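Local coordinates for protein PHOX (Pseudomonas fluorescens, PDB 4A9V) that hydrolyses phosphate monoesters as an alkaline phosphatase, using an iron-calcium cofactor held in a beta-propeller, at residues I151-T163 with F361-L373. Residues are numbered along the deposited sequence; the frame is centred on the assembly and turned at random.
Sequences ISGPAAGHELMKT and FADQAEVLIHARL. With EDO (1,2-ethanediol), chain P; EDO (1,2-ethanediol), chain H.
A His-carboxylate hydrogen bond at the N-cap of helix 364-369 joins this helix to the loop that follows strand 148-152, at the periphery of the beta-propeller and away from the metal cofactor. NE2 of His158 donates to OD2 of Asp363 (2.9 Å), which lies in the plane of the imidazole and accepts through its syn lone pair; ring and carboxylate planes are 86° apart. The other oxygen, Asp363 OD1, caps the helix by accepting from Glu366 N at 2.9 Å, so one carboxylate serves both the helix end and the loop. The His158 ring reaches out to the helix because its CG stands anti to the backbone N (chi1 -165°), while its ND1 faces back and accepts an almost straight bond from Leu160 N (3.0 Å), the donor tilted 22° from the ring plane, leaving the ring gripped through both nitrogens. A phenylalanine here, with no ring nitrogens, would probably leave Asp363 without its loop partner and Leu160 N without its acceptor.

Apolar packing continues the contact alongside the ring. The methyl of Ala365 sits obliquely against it, its CB 3.3 Å from His158 CD2, and also meets Ala155, where the backbones come closest. Ile369 fits between Ala155, Leu160 and Met161: its CG1 packs on Ala155 CB, and its CD1 meets Leu160 CB and the sulfur of Met161, whose chain runs past it in the opposite direction. Glu366 crosses Leu160 at about a right angle, CG to CD1, and its extended chain places OE1 where Ala362 N donates to it from above the carboxylate plane. Beyond the contact, Thr265 OG1 bonds Ala155 N and Arg269 bonds Ile369 O. At the other border, Pro154 CB rests on Leu368 CD1 at 3.6 Å.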
loop_
_atom_site.group_PDB
_atom_site.type_symbol
_atom_site.label_atom_id
_atom_site.label_comp_id
_atom_site.label_asym_id
_atom_site.label_seq_id
_atom_site.Cartn_x
_atom_site.Cartn_y
_atom_site.Cartn_z
ATOM N N ILE A 151 -14.589 3.018 -15.136
ATOM C CA ILE A 151 -15.155 2.332 -13.975
ATOM C C ILE A 151 -15.906 1.092 -14.443
ATOM O O ILE A 151 -16.684 1.175 -15.393
ATOM C CB ILE A 151 -16.154 3.229 -13.217
ATOM C CG1 ILE A 151 -15.539 4.592 -12.901
ATOM C CG2 ILE A 151 -16.613 2.548 -11.940
ATOM C CD1 ILE A 151 -16.531 5.575 -12.315
ATOM N N SER A 152 -15.622 -0.054 -13.833
ATOM C CA SER A 152 -16.311 -1.287 -14.182
ATOM C C SER A 152 -16.814 -1.997 -12.931
ATOM O O SER A 152 -16.577 -1.551 -11.804
ATOM C CB SER A 152 -15.398 -2.206 -14.999
ATOM O OG SER A 152 -16.158 -3.170 -15.716
ATOM N N GLY A 153 -17.530 -3.098 -13.130
ATOM C CA GLY A 153 -18.077 -3.874 -12.020
ATOM C C GLY A 153 -19.457 -3.367 -11.636
ATOM O O GLY A 153 -20.023 -2.495 -12.300
ATOM N N PRO A 154 -20.009 -3.903 -10.544
ATOM C CA PRO A 154 -21.427 -3.698 -10.286
ATOM C C PRO A 154 -21.819 -2.246 -10.036
ATOM O O PRO A 154 -22.984 -1.896 -10.203
ATOM C CB PRO A 154 -21.679 -4.549 -9.044
ATOM C CG PRO A 154 -20.684 -5.652 -9.164
ATOM C CD PRO A 154 -19.451 -4.994 -9.727
ATOM N N ALA A 155 -20.890 -1.423 -9.558
ATOM C CA ALA A 155 -21.215 -0.038 -9.243
ATOM C C ALA A 155 -21.034 0.896 -10.435
ATOM O O ALA A 155 -21.445 2.044 -10.367
ATOM C CB ALA A 155 -20.403 0.451 -8.050
ATOM N N ALA A 156 -20.446 0.415 -11.527
ATOM C CA ALA A 156 -20.333 1.238 -12.730
ATOM C C ALA A 156 -21.717 1.670 -13.200
ATOM O O ALA A 156 -22.640 0.859 -13.268
ATOM C CB ALA A 156 -19.621 0.476 -13.831
ATOM N N GLY A 157 -21.877 2.960 -13.466
ATOM C CA GLY A 157 -23.134 3.480 -13.989
ATOM C C GLY A 157 -24.198 3.740 -12.937
ATOM O O GLY A 157 -25.304 4.153 -13.270
ATOM N N HIS A 158 -23.885 3.517 -11.668
ATOM C CA HIS A 158 -24.858 3.759 -10.604
ATOM C C HIS A 158 -25.107 5.235 -10.442
ATOM O O HIS A 158 -24.210 6.052 -10.655
ATOM C CB HIS A 158 -24.366 3.172 -9.290
ATOM C CG HIS A 158 -25.443 3.054 -8.247
ATOM N ND1 HIS A 158 -25.683 4.019 -7.341
ATOM C CD2 HIS A 158 -26.380 2.052 -8.017
ATOM C CE1 HIS A 158 -26.705 3.638 -6.549
ATOM N NE2 HIS A 158 -27.134 2.439 -6.972
ATOM N N GLU A 159 -26.294 5.586 -9.959
ATOM C CA GLU A 159 -26.612 6.976 -9.644
ATOM C C GLU A 159 -25.552 7.642 -8.757
ATOM O O GLU A 159 -25.197 8.800 -8.975
ATOM C CB GLU A 159 -27.976 7.051 -8.963
ATOM C CG GLU A 159 -29.152 6.962 -9.925
ATOM C CD GLU A 159 -29.095 8.004 -11.030
ATOM O OE1 GLU A 159 -29.247 9.205 -10.721
ATOM O OE2 GLU A 159 -29.099 7.604 -12.212
ATOM N N LEU A 160 -25.042 6.916 -7.766
ATOM C CA LEU A 160 -24.065 7.481 -6.831
ATOM C C LEU A 160 -22.707 7.757 -7.478
ATOM O O LEU A 160 -21.850 8.405 -6.879
ATOM C CB LEU A 160 -23.855 6.545 -5.643
ATOM C CG LEU A 160 -25.012 6.472 -4.650
ATOM C CD1 LEU A 160 -24.744 5.391 -3.616
ATOM C CD2 LEU A 160 -25.242 7.820 -3.987
ATOM N N MET A 161 -22.510 7.238 -8.686
ATOM C CA MET A 161 -21.239 7.367 -9.394
ATOM C C MET A 161 -21.311 8.393 -10.521
ATOM O O MET A 161 -20.352 8.565 -11.262
ATOM C CB MET A 161 -20.802 6.014 -9.960
ATOM C CG MET A 161 -20.686 4.930 -8.909
ATOM S SD MET A 161 -19.318 5.179 -7.752
ATOM C CE MET A 161 -17.976 4.483 -8.702
ATOM N N LYS A 162 -22.455 9.053 -10.657
ATOM C CA LYS A 162 -22.651 10.070 -11.682
ATOM C C LYS A 162 -22.361 11.463 -11.129
ATOM O O LYS A 162 -22.737 11.788 -10.008
ATOM C CB LYS A 162 -24.088 10.012 -12.213
ATOM C CG LYS A 162 -24.432 8.708 -12.920
ATOM C CD LYS A 162 -25.901 8.652 -13.306
ATOM C CE LYS A 162 -26.222 7.357 -14.030
ATOM N NZ LYS A 162 -27.647 7.294 -14.456
ATOM N N THR A 163 -21.724 12.294 -11.947
ATOM C CA THR A 163 -21.450 13.676 -11.585
ATOM C C THR A 163 -21.835 14.573 -12.756
ATOM O O THR A 163 -22.114 14.093 -13.855
ATOM C CB THR A 163 -19.957 13.882 -11.308
ATOM O OG1 THR A 163 -19.229 13.591 -12.502
ATOM C CG2 THR A 163 -19.479 12.990 -10.175
ATOM N N PHE A 361 -29.118 -0.128 2.266
ATOM C CA PHE A 361 -28.500 -0.513 0.997
ATOM C C PHE A 361 -29.579 -0.878 -0.015
ATOM O O PHE A 361 -30.325 -1.836 0.175
ATOM C CB PHE A 361 -27.555 -1.697 1.199
ATOM C CG PHE A 361 -26.533 -1.476 2.273
ATOM C CD1 PHE A 361 -26.820 -1.786 3.587
ATOM C CD2 PHE A 361 -25.320 -0.880 1.980
ATOM C CE1 PHE A 361 -25.915 -1.516 4.591
ATOM C CE2 PHE A 361 -24.393 -0.652 2.975
ATOM C CZ PHE A 361 -24.706 -0.932 4.288
ATOM N N ALA A 362 -29.696 -0.077 -1.065
ATOM C CA ALA A 362 -30.755 -0.274 -2.049
ATOM C C ALA A 362 -30.465 -1.457 -2.966
ATOM O O ALA A 362 -31.375 -2.043 -3.553
ATOM C CB ALA A 362 -30.947 0.990 -2.871
ATOM N N ASP A 363 -29.183 -1.715 -3.191
ATOM C CA ASP A 363 -28.748 -2.648 -4.218
ATOM C C ASP A 363 -27.280 -2.990 -3.982
ATOM O O ASP A 363 -26.662 -2.469 -3.055
ATOM C CB ASP A 363 -28.952 -2.042 -5.611
ATOM C CG ASP A 363 -28.312 -0.674 -5.753
ATOM O OD1 ASP A 363 -27.228 -0.456 -5.185
ATOM O OD2 ASP A 363 -28.898 0.196 -6.427
ATOM N N GLN A 364 -26.739 -3.901 -4.783
ATOM C CA GLN A 364 -25.384 -4.379 -4.572
ATOM C C GLN A 364 -24.357 -3.285 -4.852
ATOM O O GLN A 364 -23.332 -3.219 -4.181
ATOM C CB GLN A 364 -25.113 -5.609 -5.439
ATOM C CG GLN A 364 -23.710 -6.179 -5.283
ATOM C CD GLN A 364 -23.408 -6.679 -3.883
ATOM O OE1 GLN A 364 -24.291 -6.777 -3.032
ATOM N NE2 GLN A 364 -22.156 -7.059 -3.658
ATOM N N ALA A 365 -24.653 -2.373 -5.771
ATOM C CA ALA A 365 -23.743 -1.254 -6.008
ATOM C C ALA A 365 -23.500 -0.468 -4.727
ATOM O O ALA A 365 -22.363 -0.108 -4.413
ATOM C CB ALA A 365 -24.292 -0.346 -7.091
ATOM N N GLU A 366 -24.567 -0.186 -3.988
ATOM C CA GLU A 366 -24.430 0.557 -2.738
ATOM C C GLU A 366 -23.661 -0.203 -1.665
ATOM O O GLU A 366 -22.931 0.394 -0.882
ATOM C CB GLU A 366 -25.806 0.969 -2.219
ATOM C CG GLU A 366 -26.488 1.973 -3.129
ATOM C CD GLU A 366 -27.717 2.627 -2.521
ATOM O OE1 GLU A 366 -28.072 2.327 -1.359
ATOM O OE2 GLU A 366 -28.269 3.532 -3.179
ATOM N N VAL A 367 -23.821 -1.521 -1.631
ATOM C CA VAL A 367 -23.025 -2.358 -0.745
ATOM C C VAL A 367 -21.535 -2.145 -0.997
ATOM O O VAL A 367 -20.745 -2.050 -0.058
ATOM C CB VAL A 367 -23.404 -3.847 -0.898
ATOM C CG1 VAL A 367 -22.498 -4.722 -0.047
ATOM C CG2 VAL A 367 -24.864 -4.061 -0.523
ATOM N N LEU A 368 -21.152 -2.066 -2.265
ATOM C CA LEU A 368 -19.743 -1.931 -2.629
ATOM C C LEU A 368 -19.221 -0.508 -2.398
ATOM O O LEU A 368 -18.141 -0.317 -1.836
ATOM C CB LEU A 368 -19.550 -2.342 -4.089
ATOM C CG LEU A 368 -19.870 -3.811 -4.374
ATOM C CD1 LEU A 368 -19.982 -4.035 -5.872
ATOM C CD2 LEU A 368 -18.834 -4.724 -3.747
ATOM N N ILE A 369 -20.003 0.492 -2.791
ATOM C CA ILE A 369 -19.619 1.887 -2.603
ATOM C C ILE A 369 -19.481 2.191 -1.107
ATOM O O ILE A 369 -18.610 2.959 -0.696
ATOM C CB ILE A 369 -20.641 2.823 -3.284
ATOM C CG1 ILE A 369 -20.661 2.590 -4.800
ATOM C CG2 ILE A 369 -20.332 4.280 -2.977
ATOM C CD1 ILE A 369 -21.875 3.172 -5.494
ATOM N N HIS A 370 -20.348 1.575 -0.308
ATOM C CA HIS A 370 -20.367 1.758 1.139
ATOM C C HIS A 370 -19.992 0.486 1.854
ATOM O O HIS A 370 -20.559 0.141 2.893
ATOM C CB HIS A 370 -21.741 2.248 1.575
ATOM C CG HIS A 370 -22.082 3.598 1.019
ATOM N ND1 HIS A 370 -23.349 4.011 0.822
ATOM C CD2 HIS A 370 -21.261 4.658 0.651
ATOM C CE1 HIS A 370 -23.336 5.267 0.337
ATOM N NE2 HIS A 370 -22.057 5.657 0.224
ATOM N N ALA A 371 -18.922 -0.150 1.390
ATOM C CA ALA A 371 -18.490 -1.425 1.943
ATOM C C ALA A 371 -18.220 -1.347 3.446
ATOM O O ALA A 371 -18.494 -2.301 4.165
ATOM C CB ALA A 371 -17.271 -1.928 1.203
ATOM N N ARG A 372 -17.671 -0.230 3.926
ATOM C CA ARG A 372 -17.408 -0.098 5.356
ATOM C C ARG A 372 -18.699 -0.273 6.150
ATOM O O ARG A 372 -18.703 -0.887 7.219
ATOM C CB ARG A 372 -16.807 1.273 5.669
ATOM C CG ARG A 372 -15.341 1.424 5.305
ATOM C CD ARG A 372 -14.797 2.761 5.779
ATOM N NE ARG A 372 -13.353 2.810 5.670
ATOM C CZ ARG A 372 -12.603 3.801 6.126
ATOM N NH1 ARG A 372 -13.157 4.897 6.635
ATOM N NH2 ARG A 372 -11.290 3.673 6.104
ATOM N N LEU A 373 -19.762 0.385 5.701
ATOM C CA LEU A 373 -21.041 0.338 6.395
ATOM C C LEU A 373 -21.628 -1.063 6.344
ATOM O O LEU A 373 -22.207 -1.531 7.313
ATOM C CB LEU A 373 -22.021 1.342 5.787
ATOM C CG LEU A 373 -21.675 2.799 6.074
ATOM C CD1 LEU A 373 -22.686 3.709 5.393
ATOM C CD2 LEU A 373 -21.659 3.072 7.570
HETATM C C1 EDO P . -18.985 -3.617 -15.606
HETATM O O1 EDO P . -20.329 -2.981 -15.500
HETATM C C2 EDO P . -18.960 -4.883 -14.746
HETATM O O2 EDO P . -19.743 -5.926 -15.345
HETATM C C1 EDO H . -19.946 -9.080 -8.145
HETATM O O1 EDO H . -20.374 -10.278 -8.822
HETATM C C2 EDO H . -20.927 -8.750 -7.024
HETATM O O2 EDO H . -20.518 -7.579 -6.300
#